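Local coordinates for protein isoprenyl transferase (Helicobacter pylori, PDB 2D2R) that catalyses the condensation of isopentenyl diphosphate with allylic pyrophosphates, as a magnesium-dependent homodimeric undecaprenyl pyrophosphate synthase, at residues Leu118-Thr121 against Ile122-Glu126; Lys85-Lys88 against Lys89-Lys92. All coordinates share one frame; numbering follows the deposited sequence.

Contact 1 (Leu118-Thr121 against Ile122-Glu126); sequences LRDT and ILQLE
Ile122 N donates to Leu118 O at 2.7 Å, the shortest of four successive i to i+4 backbone bonds that tie 118-121 to 122-126. The next three, Leu123 N to Arg119 O, Gln124 N to Asp120 O and Leu125 N to Thr121 O, are each 3.0 Å long. Thr121 OG1 turns back to the carbonyl of Glu117, so its hydroxyl is satisfied one turn earlier.

Beyond the backbone, Ile122 and Leu118 make the apolar contact. CD1 of Ile122 lies 3.6 Å from Leu118 CG, and its CG1 is 3.9 Å from Leu118 CD1, the two side chains meeting at a slant. With chi1 at 175°, Leu118 CG lies beside its own carbonyl carbon, on the side of the following turn, where CD1 of Ile122 reaches it. On another face, Asp120 and Gln124 run side by side in the same direction; the carboxylate OD1 comes only to 4.0 Å from Gln124 CG, a loose contact.

Ile122 also packs on Ala107, and Leu125 on Phe105, both of strand 104-108, while Leu118 and Thr121 face helix 80-100. Glu126 adds a polar tie to the same strand, its OE1 hydrogen-bonded to Ala107 N. Such an amphipathic helix, largely apolar on the side toward the sheet, is the connecting element of the beta-alpha-beta unit formed by strand 104-108, helix 116-129 and strand 136-140.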
loop_
_atom_site.group_PDB
_atom_site.type_symbol
_atom_site.label_atom_id
_atom_site.label_comp_id
_atom_site.label_asym_id
_atom_site.label_seq_id
_atom_site.Cartn_x
_atom_site.Cartn_y
_atom_site.Cartn_z
ATOM N N LEU A 118 -24.040 -3.106 -18.311
ATOM C CA LEU A 118 -23.462 -3.404 -17.002
ATOM C C LEU A 118 -23.429 -2.144 -16.156
ATOM O O LEU A 118 -23.855 -2.156 -15.001
ATOM C CB LEU A 118 -22.055 -3.947 -17.155
ATOM C CG LEU A 118 -21.322 -4.165 -15.824
ATOM C CD1 LEU A 118 -22.133 -5.096 -14.907
ATOM C CD2 LEU A 118 -19.947 -4.749 -16.122
ATOM N N ARG A 119 -22.950 -1.053 -16.746
ATOM C CA ARG A 119 -22.866 0.231 -16.041
ATOM C C ARG A 119 -24.267 0.618 -15.579
ATOM O O ARG A 119 -24.469 1.210 -14.521
ATOM C CB ARG A 119 -22.272 1.276 -16.978
ATOM C CG ARG A 119 -21.806 2.537 -16.312
ATOM C CD ARG A 119 -20.783 3.229 -17.201
ATOM N NE ARG A 119 -21.073 2.987 -18.610
ATOM C CZ ARG A 119 -20.210 3.179 -19.597
ATOM N NH1 ARG A 119 -18.980 3.630 -19.342
ATOM N NH2 ARG A 119 -20.569 2.892 -20.836
ATOM N N ASP A 120 -25.246 0.210 -16.369
ATOM C CA ASP A 120 -26.651 0.472 -16.074
ATOM C C ASP A 120 -27.114 -0.345 -14.858
ATOM O O ASP A 120 -27.755 0.188 -13.932
ATOM C CB ASP A 120 -27.506 0.128 -17.312
ATOM C CG ASP A 120 -28.867 0.775 -17.271
ATOM O OD1 ASP A 120 -29.715 0.337 -16.456
ATOM O OD2 ASP A 120 -29.094 1.728 -18.046
ATOM N N THR A 121 -26.793 -1.631 -14.838
ATOM C CA THR A 121 -27.207 -2.435 -13.711
ATOM C C THR A 121 -26.430 -2.030 -12.486
ATOM O O THR A 121 -26.955 -2.044 -11.367
ATOM C CB THR A 121 -26.971 -3.896 -13.973
ATOM O OG1 THR A 121 -27.763 -4.287 -15.105
ATOM C CG2 THR A 121 -27.332 -4.727 -12.754
ATOM N N ILE A 122 -25.166 -1.667 -12.682
ATOM C CA ILE A 122 -24.373 -1.255 -11.538
ATOM C C ILE A 122 -25.033 -0.041 -10.874
ATOM O O ILE A 122 -25.460 -0.084 -9.706
ATOM C CB ILE A 122 -22.936 -0.941 -11.980
ATOM C CG1 ILE A 122 -22.197 -2.267 -12.228
ATOM C CG2 ILE A 122 -22.247 -0.040 -10.948
ATOM C CD1 ILE A 122 -20.799 -2.095 -12.873
ATOM N N LEU A 123 -25.152 1.031 -11.640
ATOM C CA LEU A 123 -25.756 2.248 -11.124
ATOM C C LEU A 123 -27.114 1.980 -10.469
ATOM O O LEU A 123 -27.457 2.587 -9.457
ATOM C CB LEU A 123 -25.917 3.280 -12.246
ATOM C CG LEU A 123 -24.684 3.764 -13.037
ATOM C CD1 LEU A 123 -25.116 4.859 -13.988
ATOM C CD2 LEU A 123 -23.613 4.303 -12.120
ATOM N N GLN A 124 -27.886 1.059 -11.019
ATOM C CA GLN A 124 -29.187 0.794 -10.432
ATOM C C GLN A 124 -29.157 0.064 -9.121
ATOM O O GLN A 124 -29.962 0.355 -8.236
ATOM C CB GLN A 124 -30.078 0.049 -11.422
ATOM C CG GLN A 124 -30.530 0.942 -12.573
ATOM C CD GLN A 124 -32.027 1.114 -12.601
ATOM O OE1 GLN A 124 -32.778 0.134 -12.730
ATOM N NE2 GLN A 124 -32.474 2.353 -12.476
ATOM N N LEU A 125 -28.243 -0.887 -8.962
ATOM C CA LEU A 125 -28.210 -1.594 -7.687
ATOM C C LEU A 125 -27.779 -0.582 -6.633
ATOM O O LEU A 125 -28.177 -0.679 -5.479
ATOM C CB LEU A 125 -27.243 -2.777 -7.730
ATOM C CG LEU A 125 -27.234 -3.736 -6.543
ATOM C CD1 LEU A 125 -28.613 -4.323 -6.338
ATOM C CD2 LEU A 125 -26.238 -4.861 -6.809
ATOM N N GLU A 126 -26.982 0.398 -7.056
ATOM C CA GLU A 126 -26.508 1.455 -6.159
ATOM C C GLU A 126 -27.691 2.303 -5.709
ATOM O O GLU A 126 -27.923 2.468 -4.514
ATOM C CB GLU A 126 -25.451 2.314 -6.855
ATOM C CG GLU A 126 -24.062 1.642 -6.885
ATOM C CD GLU A 126 -23.000 2.488 -7.565
ATOM O OE1 GLU A 126 -21.815 2.414 -7.140
ATOM O OE2 GLU A 126 -23.346 3.221 -8.531
#

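Contact 2 (Lys85-Lys88 against Lys89-Lys92); sequences KMLK and KYLK
Lys88 and Lys92, one helical turn apart, converge on the same flank of helix 80-100, and backbone bonds link the two segments beneath them. Lys92 N gives its hydrogen to Lys88 O at 2.7 Å. Tyr90 N reaches Met86 O at 2.8 Å and Lys89 N reaches Lys85 O at 3.0 Å, both in the usual i to i+4 pattern; Leu91 N completes the set on Leu87 O, whose modelled position is less certain.

The apolar contacts are lighter. Leu87 and Leu91 lie alongside each other, pointing the same way, with CD2 of the first 4.1 Å from CD1 of the second. The ring of Tyr90 is brushed at its CD2 by Leu87 CD2, 4.4 Å away, and leads away from 85-88 to pack on Val45 and Leu48 of helix 37-56. Met86 and Lys89 also run side by side, their CE atoms 4.2 Å apart.

Charge dominates the flank that Lys88 and Lys92 share. The bent chain of Lys88 runs across that of Lys92 as modelled. The separation of their NZ atoms is implausibly short for two ammonium groups, so the exact placing of these ends is doubtful. Lys88 NZ forms a salt bridge with Glu117 of helix 116-129; Lys89, on another side, pairs through NZ with Asp93 on the next turn.

The chemistry implies a lysine-rich surface in which the carboxylate of Glu117 probably offsets part of the positive charge gathered by Lys88 and Lys92, while Leu87 packs on Leu118 of helix 116-129 and Tyr90 on helix 37-56.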
loop_
_atom_site.group_PDB
_atom_site.type_symbol
_atom_site.label_atom_id
_atom_site.label_comp_id
_atom_site.label_asym_id
_atom_site.label_seq_id
_atom_site.Cartn_x
_atom_site.Cartn_y
_atom_site.Cartn_z
ATOM N N LYS A 85 -20.872 -9.852 -18.987
ATOM C CA LYS A 85 -22.212 -10.432 -19.130
ATOM C C LYS A 85 -22.501 -11.141 -17.830
ATOM O O LYS A 85 -23.551 -10.951 -17.201
ATOM C CB LYS A 85 -22.234 -11.457 -20.272
ATOM C CG LYS A 85 -23.530 -12.275 -20.389
ATOM C CD LYS A 85 -24.291 -11.939 -21.699
ATOM C CE LYS A 85 -25.238 -13.095 -22.173
ATOM N NZ LYS A 85 -26.387 -13.477 -21.270
ATOM N N MET A 86 -21.527 -11.951 -17.435
ATOM C CA MET A 86 -21.612 -12.733 -16.227
ATOM C C MET A 86 -21.671 -11.836 -15.013
ATOM O O MET A 86 -22.322 -12.164 -14.030
ATOM C CB MET A 86 -20.412 -13.677 -16.143
ATOM C CG MET A 86 -20.347 -14.660 -17.313
ATOM S SD MET A 86 -21.951 -15.561 -17.620
ATOM C CE MET A 86 -21.830 -16.987 -16.460
ATOM N N LEU A 87 -20.993 -10.699 -15.072
ATOM C CA LEU A 87 -21.023 -9.792 -13.930
ATOM C C LEU A 87 -22.447 -9.323 -13.676
ATOM O O LEU A 87 -22.975 -9.451 -12.571
ATOM C CB LEU A 87 -20.152 -8.576 -14.190
ATOM C CG LEU A 87 -19.136 -8.293 -13.095
ATOM C CD1 LEU A 87 -18.410 -6.960 -13.388
ATOM C CD2 LEU A 87 -19.834 -8.261 -11.753
ATOM N N LYS A 88 -23.058 -8.789 -14.727
ATOM C CA LYS A 88 -24.417 -8.269 -14.652
ATOM C C LYS A 88 -25.384 -9.350 -14.222
ATOM O O LYS A 88 -26.288 -9.096 -13.438
ATOM C CB LYS A 88 -24.837 -7.701 -16.011
ATOM C CG LYS A 88 -25.520 -8.688 -16.962
ATOM C CD LYS A 88 -27.042 -8.533 -16.897
ATOM C CE LYS A 88 -27.454 -7.093 -17.238
ATOM N NZ LYS A 88 -28.932 -6.949 -17.443
ATOM N N LYS A 89 -25.192 -10.559 -14.737
ATOM C CA LYS A 89 -26.077 -11.647 -14.373
ATOM C C LYS A 89 -25.898 -11.743 -12.894
ATOM O O LYS A 89 -26.859 -11.654 -12.127
ATOM C CB LYS A 89 -25.648 -12.967 -15.017
ATOM C CG LYS A 89 -26.760 -14.025 -15.022
ATOM C CD LYS A 89 -26.319 -15.338 -15.646
ATOM C CE LYS A 89 -25.493 -16.160 -14.654
ATOM N NZ LYS A 89 -26.269 -16.506 -13.421
ATOM N N TYR A 90 -24.633 -11.888 -12.512
ATOM C CA TYR A 90 -24.252 -12.007 -11.119
ATOM C C TYR A 90 -24.945 -10.972 -10.251
ATOM O O TYR A 90 -25.475 -11.290 -9.195
ATOM C CB TYR A 90 -22.743 -11.846 -10.964
ATOM C CG TYR A 90 -22.340 -11.851 -9.513
ATOM C CD1 TYR A 90 -22.323 -13.046 -8.786
ATOM C CD2 TYR A 90 -22.073 -10.655 -8.826
ATOM C CE1 TYR A 90 -22.063 -13.059 -7.403
ATOM C CE2 TYR A 90 -21.809 -10.661 -7.448
ATOM C CZ TYR A 90 -21.816 -11.870 -6.749
ATOM O OH TYR A 90 -21.645 -11.901 -5.389
ATOM N N LEU A 91 -24.952 -9.727 -10.702
ATOM C CA LEU A 91 -25.557 -8.671 -9.906
ATOM C C LEU A 91 -27.076 -8.693 -9.929
ATOM O O LEU A 91 -27.715 -8.488 -8.905
ATOM C CB LEU A 91 -25.007 -7.308 -10.337
ATOM C CG LEU A 91 -23.518 -7.056 -10.015
ATOM C CD1 LEU A 91 -23.031 -5.827 -10.768
ATOM C CD2 LEU A 91 -23.311 -6.913 -8.520
ATOM N N LYS A 92 -27.668 -8.938 -11.087
ATOM C CA LYS A 92 -29.119 -9.000 -11.121
ATOM C C LYS A 92 -29.544 -10.217 -10.304
ATOM O O LYS A 92 -30.523 -10.154 -9.574
ATOM C CB LYS A 92 -29.630 -9.042 -12.566
ATOM C CG LYS A 92 -29.572 -7.662 -13.228
ATOM C CD LYS A 92 -29.656 -7.736 -14.752
ATOM C CE LYS A 92 -31.005 -8.266 -15.243
ATOM N NZ LYS A 92 -31.101 -8.311 -16.743
#

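In the fold
Contacts 1 and 2 both illustrate how one helical turn is joined to the next, yet their settings differ. Contact 1, on helix 116-129, is partly buried and mixes an apolar side turned to the sheet with polar residues on another; contact 2, on helix 80-100, is a surface contact rich in lysines. Their centres are 10 Å apart, and the helices touch directly: Leu118 CD2 sits 3.8 Å from Leu87 CD1, and Thr121 CG2 sits 3.7 Å from Lys92 CG. The two contacts thus meet along a helix-helix seam where leucine packs on leucine and a threonine methyl lies against the aliphatic part of a lysine.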